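PDB 4TXD: Csc2 from Thermofilum pendens, which is a Cas7-family protein of type I-D CRISPR systems that binds RNA and probably forms the backbone of the RNA-guided interference complex. Local coordinates for residues 34-39 / 285-290. Numbering follows the deposited sequence.
Sequences RPYLRS and VKAGKY
Tyr36 receives the methyl group of Ala287 squarely over one face of its ring, a CH-pi contact with the methyl over the ring centre. Ala287 CB lies 3.4 Å from the centroid of the Tyr36 ring and only 6° off the ring normal. The methyl is therefore centred rather than slid toward a rim: Ala287 CB is 3.5 Å from Tyr36 CD1 and 3.7 Å from Tyr36 CZ, nearly equidistant from all six ring carbons. Gly288 adds a looser touch, its backbone N approaching Tyr36 CE2 obliquely at 4.3 Å. No hydrogen bond joins the two segments, and the attraction is probably mostly dispersion, with a weak CH-pi component.

Tyr36 ends a short 3-10 segment, in which Leu37 N donates a hydrogen bond to Arg34 O, 3.0 Å, and its CG stands anti to the carbonyl carbon (chi1 -62°), carrying the ring across to the strand. On the other side, Gly288 pairs through its backbone with Arg52 of strand 52-61, which fixes the strand next to Ala287. His51 meets the tyrosine ring edge-to-face, and Arg34, in the same 3-10 turn, makes salt bridges to Asp23 and Glu252. This surface packing, away from the zinc site, lays the segment leading into strand 52-61 against the end of strand 277-288 in the antiparallel sheet of this RRM-like Cas7 fold.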
loop_
_atom_site.group_PDB
_atom_site.type_symbol
_atom_site.label_atom_id
_atom_site.label_comp_id
_atom_site.label_asym_id
_atom_site.label_seq_id
_atom_site.Cartn_x
_atom_site.Cartn_y
_atom_site.Cartn_z
ATOM N N ARG A 34 12.116 -1.830 -15.640
ATOM C CA ARG A 34 11.666 -0.770 -16.552
ATOM C C ARG A 34 10.734 -1.186 -17.676
ATOM O O ARG A 34 9.733 -0.556 -17.913
ATOM C CB ARG A 34 12.862 -0.026 -17.133
ATOM C CG ARG A 34 13.458 1.018 -16.228
ATOM C CD ARG A 34 13.497 2.396 -16.867
ATOM N NE ARG A 34 13.727 3.439 -15.884
ATOM C CZ ARG A 34 14.871 3.587 -15.256
ATOM N NH1 ARG A 34 15.034 4.541 -14.368
ATOM N NH2 ARG A 34 15.857 2.785 -15.541
ATOM N N PRO A 35 11.150 -2.311 -18.388
ATOM C CA PRO A 35 10.231 -2.697 -19.465
ATOM C C PRO A 35 8.801 -2.939 -19.008
ATOM O O PRO A 35 7.914 -2.880 -19.801
ATOM C CB PRO A 35 10.778 -4.020 -19.945
ATOM C CG PRO A 35 12.207 -3.924 -19.749
ATOM C CD PRO A 35 12.323 -3.319 -18.422
ATOM N N TYR A 36 8.613 -3.259 -17.747
ATOM C CA TYR A 36 7.317 -3.599 -17.225
ATOM C C TYR A 36 6.544 -2.424 -16.679
ATOM O O TYR A 36 5.450 -2.584 -16.275
ATOM C CB TYR A 36 7.464 -4.618 -16.108
ATOM C CG TYR A 36 8.066 -5.920 -16.509
ATOM C CD1 TYR A 36 9.419 -6.101 -16.512
ATOM C CD2 TYR A 36 7.275 -6.974 -16.848
ATOM C CE1 TYR A 36 9.970 -7.293 -16.868
ATOM C CE2 TYR A 36 7.810 -8.173 -17.201
ATOM C CZ TYR A 36 9.162 -8.322 -17.214
ATOM O OH TYR A 36 9.680 -9.520 -17.560
ATOM N N LEU A 37 7.136 -1.253 -16.642
ATOM C CA LEU A 37 6.492 -0.088 -16.077
ATOM C C LEU A 37 5.815 0.786 -17.126
ATOM O O LEU A 37 6.207 0.791 -18.249
ATOM C CB LEU A 37 7.492 0.750 -15.315
ATOM C CG LEU A 37 8.180 0.128 -14.106
ATOM C CD1 LEU A 37 9.254 1.032 -13.576
ATOM C CD2 LEU A 37 7.191 -0.209 -13.018
ATOM N N ARG A 38 4.812 1.535 -16.734
ATOM C CA ARG A 38 4.129 2.416 -17.657
ATOM C C ARG A 38 4.820 3.750 -17.686
ATOM O O ARG A 38 5.484 4.092 -16.779
ATOM C CB ARG A 38 2.666 2.594 -17.270
ATOM C CG ARG A 38 1.952 1.334 -16.845
ATOM C CD ARG A 38 1.783 0.366 -17.985
ATOM N NE ARG A 38 1.028 0.956 -19.055
ATOM C CZ ARG A 38 -0.272 0.800 -19.228
ATOM N NH1 ARG A 38 -0.862 1.376 -20.242
ATOM N NH2 ARG A 38 -0.981 0.066 -18.412
ATOM N N SER A 39 4.637 4.494 -18.755
ATOM C CA SER A 39 5.259 5.807 -18.903
ATOM C C SER A 39 4.245 6.907 -18.672
ATOM O O SER A 39 3.110 6.817 -19.147
ATOM C CB SER A 39 5.873 5.972 -20.298
ATOM O OG SER A 39 6.645 4.843 -20.655
ATOM N N VAL A 285 11.647 -8.006 -5.227
ATOM C CA VAL A 285 10.610 -7.804 -6.236
ATOM C C VAL A 285 10.799 -8.752 -7.417
ATOM O O VAL A 285 11.892 -9.253 -7.658
ATOM C CB VAL A 285 10.591 -6.351 -6.767
ATOM C CG1 VAL A 285 10.310 -5.372 -5.644
ATOM C CG2 VAL A 285 11.919 -6.019 -7.458
ATOM N N LYS A 286 9.720 -9.004 -8.146
ATOM C CA LYS A 286 9.784 -9.809 -9.354
ATOM C C LYS A 286 8.667 -9.413 -10.312
ATOM O O LYS A 286 7.500 -9.354 -9.925
ATOM C CB LYS A 286 9.685 -11.299 -9.032
ATOM C CG LYS A 286 9.979 -12.181 -10.231
ATOM C CD LYS A 286 9.701 -13.643 -9.957
ATOM C CE LYS A 286 10.009 -14.484 -11.186
ATOM N NZ LYS A 286 9.834 -15.936 -10.925
ATOM N N ALA A 287 9.029 -9.146 -11.562
ATOM C CA ALA A 287 8.043 -8.850 -12.595
ATOM C C ALA A 287 7.650 -10.131 -13.327
ATOM O O ALA A 287 8.478 -11.015 -13.539
ATOM C CB ALA A 287 8.592 -7.806 -13.580
ATOM N N GLY A 288 6.386 -10.243 -13.708
ATOM C CA GLY A 288 5.932 -11.425 -14.415
ATOM C C GLY A 288 4.488 -11.350 -14.851
ATOM O O GLY A 288 3.725 -10.503 -14.381
ATOM N N LYS A 289 4.114 -12.237 -15.766
ATOM C CA LYS A 289 2.740 -12.334 -16.206
ATOM C C LYS A 289 1.904 -12.952 -15.104
ATOM O O LYS A 289 0.786 -12.511 -14.841
ATOM C CB LYS A 289 2.632 -13.161 -17.487
ATOM C CG LYS A 289 1.207 -13.347 -17.971
ATOM C CD LYS A 289 1.158 -14.089 -19.299
ATOM C CE LYS A 289 -0.278 -14.296 -19.757
ATOM N NZ LYS A 289 -0.346 -15.017 -21.058
ATOM N N TYR A 290 2.460 -13.970 -14.455
ATOM C CA TYR A 290 1.784 -14.629 -13.343
ATOM C C TYR A 290 2.610 -14.557 -12.060
ATOM O O TYR A 290 3.840 -14.494 -12.099
ATOM C CB TYR A 290 1.484 -16.086 -13.682
ATOM C CG TYR A 290 0.615 -16.276 -14.909
ATOM C CD1 TYR A 290 -0.742 -15.971 -14.880
ATOM C CD2 TYR A 290 1.148 -16.771 -16.094
ATOM C CE1 TYR A 290 -1.542 -16.147 -15.997
ATOM C CE2 TYR A 290 0.355 -16.951 -17.218
ATOM C CZ TYR A 290 -0.988 -16.640 -17.162
ATOM O OH TYR A 290 -1.779 -16.816 -18.275
#